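Local coordinates for protein lovastatin nonaketide synthase mokA (Monascus pilosus, PDB 6AD3) that builds the nonaketide precursor of lovastatin (monacolin K) iteratively from malonyl-CoA, the chain described here being its condensation domain, at residues Lys156-Gln161 with Arg189-Phe194; Met104-Ser109 with His200-Ala205. The protein carries 1 engineered substitution. One frame throughout, in Å; residues are numbered along the deposited sequence.

Contacts 1 and 2 belong to one five-stranded mixed sheet of the condensation domain, and their centres lie about 9 Å apart. Contact 1 pairs edge strand 157-161 in parallel with strand 188-195; contact 2 pairs strands 100-107 and 199-206 antiparallel. Strands 188-195 and 199-206 are consecutive in the chain and adjacent in the sheet, so each contact contributes one strand to the seam between them. Two hydrogen bonds cross it, V191 O to V203 N at 2.7 Å and D192 OD1 to H200 ND1 at 2.7 Å. Strand 199-206 leads toward the segment corresponding to the HHxxxDG motif of condensation domains, which reads HRxxxDG in this chain; neither contact includes that motif itself.

Contact 1: residues Lys156-Gln161 with Arg189-Phe194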
loop_
_atom_site.group_PDB
_atom_site.type_symbol
_atom_site.label_atom_id
_atom_site.label_comp_id
_atom_site.label_asym_id
_atom_site.label_seq_id
_atom_site.Cartn_x
_atom_site.Cartn_y
_atom_site.Cartn_z
ATOM N N LYS A 156 3.716 7.251 22.000
ATOM C CA LYS A 156 2.701 7.587 23.013
ATOM C C LYS A 156 1.312 7.317 22.489
ATOM O O LYS A 156 1.068 7.293 21.256
ATOM C CB LYS A 156 2.773 9.062 23.439
ATOM C CG LYS A 156 4.153 9.561 23.749
ATOM C CD LYS A 156 4.654 8.999 25.054
ATOM C CE LYS A 156 5.866 9.789 25.527
ATOM N NZ LYS A 156 6.436 9.176 26.746
ATOM N N VAL A 157 0.416 7.086 23.425
ATOM C CA VAL A 157 -1.012 6.917 23.139
ATOM C C VAL A 157 -1.748 8.135 23.646
ATOM O O VAL A 157 -1.535 8.560 24.794
ATOM C CB VAL A 157 -1.557 5.667 23.834
ATOM C CG1 VAL A 157 -3.040 5.486 23.555
ATOM C CG2 VAL A 157 -0.756 4.447 23.403
ATOM N N GLN A 158 -2.702 8.633 22.859
ATOM C CA GLN A 158 -3.477 9.788 23.272
ATOM C C GLN A 158 -4.939 9.545 23.134
ATOM O O GLN A 158 -5.390 8.956 22.134
ATOM C CB GLN A 158 -3.105 10.995 22.456
ATOM C CG GLN A 158 -1.658 11.414 22.662
ATOM C CD GLN A 158 -1.163 12.272 21.564
ATOM O OE1 GLN A 158 -1.161 13.500 21.682
ATOM N NE2 GLN A 158 -0.815 11.659 20.449
ATOM N N VAL A 159 -5.698 10.003 24.128
ATOM C CA VAL A 159 -7.138 9.944 24.043
ATOM C C VAL A 159 -7.620 11.360 24.193
ATOM O O VAL A 159 -7.360 11.994 25.249
ATOM C CB VAL A 159 -7.758 9.015 25.132
ATOM C CG1 VAL A 159 -9.266 8.942 24.979
ATOM C CG2 VAL A 159 -7.156 7.613 25.042
ATOM N N ILE A 160 -8.168 11.922 23.109
ATOM C CA ILE A 160 -8.312 13.393 22.992
ATOM C C ILE A 160 -9.762 13.822 22.795
ATOM O O ILE A 160 -10.419 13.427 21.848
ATOM C CB ILE A 160 -7.448 13.961 21.844
ATOM C CG1 ILE A 160 -5.967 13.675 22.086
ATOM C CG2 ILE A 160 -7.679 15.478 21.669
ATOM C CD1 ILE A 160 -5.079 14.159 20.954
ATOM N N GLN A 161 -10.301 14.601 23.742
ATOM C CA GLN A 161 -11.630 15.133 23.574
ATOM C C GLN A 161 -11.666 16.248 22.507
ATOM O O GLN A 161 -10.855 17.202 22.546
ATOM C CB GLN A 161 -12.135 15.711 24.897
ATOM C CG GLN A 161 -13.620 15.941 24.881
ATOM C CD GLN A 161 -14.105 16.586 26.165
ATOM O OE1 GLN A 161 -13.488 16.441 27.215
ATOM N NE2 GLN A 161 -15.212 17.263 26.087
ATOM N N ARG A 189 1.600 7.310 15.648
ATOM C CA ARG A 189 0.598 8.004 16.457
ATOM C C ARG A 189 -0.586 7.094 16.651
ATOM O O ARG A 189 -0.986 6.399 15.727
ATOM C CB ARG A 189 0.134 9.307 15.781
ATOM C CG ARG A 189 1.270 10.181 15.261
ATOM C CD ARG A 189 1.724 11.161 16.301
ATOM N NE ARG A 189 2.856 11.967 15.823
ATOM C CZ ARG A 189 4.117 11.721 16.126
ATOM N NH1 ARG A 189 4.442 10.541 16.629
ATOM N NH2 ARG A 189 5.080 12.558 15.710
ATOM N N LEU A 190 -1.015 6.956 17.902
ATOM C CA LEU A 190 -2.209 6.176 18.223
ATOM C C LEU A 190 -3.154 7.049 19.022
ATOM O O LEU A 190 -2.817 7.406 20.142
ATOM C CB LEU A 190 -1.846 4.957 19.055
ATOM C CG LEU A 190 -0.873 3.971 18.414
ATOM C CD1 LEU A 190 -0.313 2.992 19.422
ATOM C CD2 LEU A 190 -1.525 3.230 17.267
ATOM N N VAL A 191 -4.224 7.517 18.370
ATOM C CA VAL A 191 -5.058 8.596 18.903
ATOM C C VAL A 191 -6.522 8.235 18.804
ATOM O O VAL A 191 -7.021 7.886 17.711
ATOM C CB VAL A 191 -4.806 9.923 18.179
ATOM C CG1 VAL A 191 -5.688 11.023 18.791
ATOM C CG2 VAL A 191 -3.344 10.274 18.222
ATOM N N ASP A 192 -7.230 8.349 19.937
ATOM C CA ASP A 192 -8.680 8.159 19.993
ATOM C C ASP A 192 -9.310 9.509 20.178
ATOM O O ASP A 192 -9.200 10.095 21.285
ATOM C CB ASP A 192 -9.047 7.240 21.187
ATOM C CG ASP A 192 -10.566 7.155 21.445
ATOM O OD1 ASP A 192 -11.358 7.548 20.563
ATOM O OD2 ASP A 192 -10.945 6.729 22.572
ATOM N N PHE A 193 -9.715 10.136 19.074
ATOM C CA PHE A 193 -10.459 11.433 19.164
ATOM C C PHE A 193 -11.903 11.116 19.525
ATOM O O PHE A 193 -12.532 10.277 18.895
ATOM C CB PHE A 193 -10.458 12.188 17.826
ATOM C CG PHE A 193 -9.118 12.680 17.390
ATOM C CD1 PHE A 193 -8.540 13.783 17.979
ATOM C CD2 PHE A 193 -8.469 12.080 16.310
ATOM C CE1 PHE A 193 -7.324 14.288 17.526
ATOM C CE2 PHE A 193 -7.248 12.546 15.868
ATOM C CZ PHE A 193 -6.669 13.645 16.444
ATOM N N PHE A 194 -12.483 11.801 20.538
ATOM C CA PHE A 194 -13.810 11.411 20.998
ATOM C C PHE A 194 -14.671 12.634 21.287
ATOM O O PHE A 194 -14.154 13.689 21.621
ATOM C CB PHE A 194 -13.721 10.501 22.229
ATOM C CG PHE A 194 -13.296 11.195 23.502
ATOM C CD1 PHE A 194 -11.960 11.389 23.790
ATOM C CD2 PHE A 194 -14.247 11.678 24.396
ATOM C CE1 PHE A 194 -11.561 11.844 25.011
ATOM C CE2 PHE A 194 -13.847 12.174 25.623
ATOM C CZ PHE A 194 -12.501 12.303 25.911
HETATM O O HOH W 1 0.081 9.242 19.638
#
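The F194 ring leans back across the strand pair onto Q161, whose CB sits 4.0 Å from the ring centroid over one face in a CH-pi contact. A chi1 of 72° places CG of F194 between its backbone N and carbonyl carbon, turning the ring toward 157-161. V159 crosses this side chain at about a right angle, with CG1 at 3.7 Å from F194 CE1. The same methyl lies 3.7 Å from D192 OD2, the V159 and D192 side chains standing side by side; the other carboxylate oxygen, OD1, is taken by H200. On the opposite face I160 runs alongside F193, its CB 4.0 Å from CD1 of the ring, while the far methyl CD1 of I160 meets V191 CG1 at 3.9 Å. V191 CG1 in turn covers the centre of one F193 face. Four backbone hydrogen bonds tie the strands in parallel, from Q158 N to L190 O through to F194 N to I160 O. Where the strands begin to part, a water replaces direct pairing: it donates to K156 O and accepts from L190 N and, at 2.7 Å, from Q158 NE2. The pair forms the strands of a beta-alpha-beta unit whose connecting helix 165-176 packs on V191 and F193, whereas helix 112-125 covers V157, V159, L190 and D192 on the other face; strand 199-206 continues the sheet beyond 189-194.

Contact 2: residues Met104-Ser109 with His200-Ala205; sequences MFMTGS and HLFVVA
L201 drives its CD1 methyl onto the F105 ring, 3.6 Å from the centroid and only 4° off the ring normal, a CH-pi contact centred on the face. L201 holds CG opposite its own backbone N (chi1 175°), which carries CD1 over the F105 ring; because the methyl is centred there, all six ring carbons lie 3.7 to 3.9 Å from it. The two residues form a non-hydrogen-bonded antiparallel pair, framed by the hydrogen-bonded pairs M104-F202 and M106-H200. At the first of these, M104 N donates almost straight to F202 O at 2.8 Å, and F202 N returns a bond to M104 O from above the carbonyl plane.

On the other face M106 fills the space beside H200 and F202. Its CG packs against H200 CB at 3.7 Å; the chain then runs alongside F202, bringing CE to 3.9 Å from F202 CB and close to the plane of that ring, at its edge. Beyond M106 the fit slackens. The bond from H200 N to M106 O is bent to 132° at the hydrogen, although the donor lies nearly in line with the C=O bond, and M106 O also borders the imidazole in its plane. Direct contact with 200-205 thins to G108, whose backbone angles call for glycine and whose O lies 3.3 Å from H200 NE2; H200 ND1 is hydrogen-bonded to D192 OD1 of the neighbouring strand. T107 OG1 bonds to E199 and the G108 backbone to D198, with the exposed S109 on the solvent side.

Strand 453-460 flanks 104-107 on its far side. Helix 165-176 covers F105 and L201, with R165 making a cation-pi contact to the F105 ring, while helix 213-227 closes the opposite face, F220 meeting M104, M106 and, edge-to-face, the ring of F202.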
loop_
_atom_site.group_PDB
_atom_site.type_symbol
_atom_site.label_atom_id
_atom_site.label_comp_id
_atom_site.label_asym_id
_atom_site.label_seq_id
_atom_site.Cartn_x
_atom_site.Cartn_y
_atom_site.Cartn_z
ATOM N N MET A 104 -10.358 5.441 11.682
ATOM C CA MET A 104 -11.554 4.658 11.717
ATOM C C MET A 104 -12.593 5.327 12.619
ATOM O O MET A 104 -12.433 5.380 13.852
ATOM C CB MET A 104 -11.273 3.248 12.191
ATOM C CG MET A 104 -12.493 2.320 12.013
ATOM S SD MET A 104 -13.162 2.113 10.306
ATOM C CE MET A 104 -11.970 0.979 9.593
ATOM N N PHE A 105 -13.660 5.784 11.997
ATOM C CA PHE A 105 -14.827 6.311 12.732
ATOM C C PHE A 105 -15.551 5.148 13.371
ATOM O O PHE A 105 -15.805 4.134 12.713
ATOM C CB PHE A 105 -15.771 7.046 11.781
ATOM C CG PHE A 105 -15.262 8.352 11.325
ATOM C CD1 PHE A 105 -15.268 9.437 12.166
ATOM C CD2 PHE A 105 -14.742 8.505 10.044
ATOM C CE1 PHE A 105 -14.836 10.680 11.726
ATOM C CE2 PHE A 105 -14.210 9.703 9.638
ATOM C CZ PHE A 105 -14.348 10.820 10.436
ATOM N N MET A 106 -15.847 5.263 14.667
ATOM C CA MET A 106 -16.605 4.241 15.362
ATOM C C MET A 106 -17.537 4.840 16.378
ATOM O O MET A 106 -17.261 5.901 16.934
ATOM C CB MET A 106 -15.710 3.160 16.022
ATOM C CG MET A 106 -14.508 3.631 16.821
ATOM S SD MET A 106 -13.228 2.325 16.989
ATOM C CE MET A 106 -12.521 2.328 15.387
ATOM N N THR A 107 -18.622 4.127 16.642
ATOM C CA THR A 107 -19.691 4.646 17.466
ATOM C C THR A 107 -19.997 3.641 18.567
ATOM O O THR A 107 -20.290 2.501 18.280
ATOM C CB THR A 107 -20.984 4.909 16.669
ATOM O OG1 THR A 107 -20.737 5.857 15.623
ATOM C CG2 THR A 107 -22.067 5.472 17.593
ATOM N N GLY A 108 -19.873 4.054 19.819
ATOM C CA GLY A 108 -20.106 3.151 20.909
ATOM C C GLY A 108 -19.097 3.302 22.007
ATOM O O GLY A 108 -18.042 3.919 21.817
ATOM N N SER A 109 -19.400 2.714 23.172
ATOM C CA SER A 109 -18.597 2.943 24.353
ATOM C C SER A 109 -17.171 2.343 24.277
ATOM O O SER A 109 -16.993 1.138 24.091
ATOM C CB SER A 109 -19.323 2.433 25.593
ATOM O OG SER A 109 -18.580 2.780 26.743
ATOM N N HIS A 200 -16.285 8.352 18.136
ATOM C CA HIS A 200 -14.835 8.258 18.055
ATOM C C HIS A 200 -14.340 8.398 16.645
ATOM O O HIS A 200 -14.988 7.928 15.717
ATOM C CB HIS A 200 -14.385 6.882 18.542
ATOM C CG HIS A 200 -14.731 6.623 19.960
ATOM N ND1 HIS A 200 -13.914 6.989 20.999
ATOM C CD2 HIS A 200 -15.840 6.089 20.519
ATOM C CE1 HIS A 200 -14.510 6.711 22.143
ATOM N NE2 HIS A 200 -15.697 6.193 21.877
ATOM N N LEU A 201 -13.093 8.856 16.538
ATOM C CA LEU A 201 -12.231 8.621 15.375
ATOM C C LEU A 201 -10.870 8.110 15.869
ATOM O O LEU A 201 -10.131 8.825 16.533
ATOM C CB LEU A 201 -12.084 9.903 14.548
ATOM C CG LEU A 201 -11.111 9.835 13.371
ATOM C CD1 LEU A 201 -11.600 8.819 12.370
ATOM C CD2 LEU A 201 -10.948 11.209 12.747
ATOM N N PHE A 202 -10.653 6.820 15.703
ATOM C CA PHE A 202 -9.447 6.173 16.188
ATOM C C PHE A 202 -8.447 6.126 15.055
ATOM O O PHE A 202 -8.761 5.627 13.977
ATOM C CB PHE A 202 -9.765 4.755 16.637
ATOM C CG PHE A 202 -8.556 3.961 17.023
ATOM C CD1 PHE A 202 -7.634 4.493 17.885
ATOM C CD2 PHE A 202 -8.331 2.719 16.491
ATOM C CE1 PHE A 202 -6.486 3.798 18.215
ATOM C CE2 PHE A 202 -7.201 1.994 16.839
ATOM C CZ PHE A 202 -6.227 2.589 17.615
ATOM N N VAL A 203 -7.301 6.763 15.254
ATOM C CA VAL A 203 -6.334 6.954 14.208
ATOM C C VAL A 203 -5.059 6.181 14.550
ATOM O O VAL A 203 -4.468 6.358 15.633
ATOM C CB VAL A 203 -5.992 8.463 14.009
ATOM C CG1 VAL A 203 -4.998 8.670 12.842
ATOM C CG2 VAL A 203 -7.254 9.285 13.775
ATOM N N VAL A 204 -4.597 5.407 13.569
ATOM C CA VAL A 204 -3.304 4.827 13.536
ATOM C C VAL A 204 -2.477 5.499 12.437
ATOM O O VAL A 204 -2.814 5.445 11.254
ATOM C CB VAL A 204 -3.373 3.300 13.266
ATOM C CG1 VAL A 204 -1.972 2.742 13.097
ATOM C CG2 VAL A 204 -4.128 2.580 14.361
ATOM N N ALA A 205 -1.423 6.198 12.850
ATOM C CA ALA A 205 -0.559 6.853 11.939
ATOM C C ALA A 205 0.851 6.308 12.118
ATOM O O ALA A 205 1.281 6.029 13.223
ATOM C CB ALA A 205 -0.581 8.331 12.151
#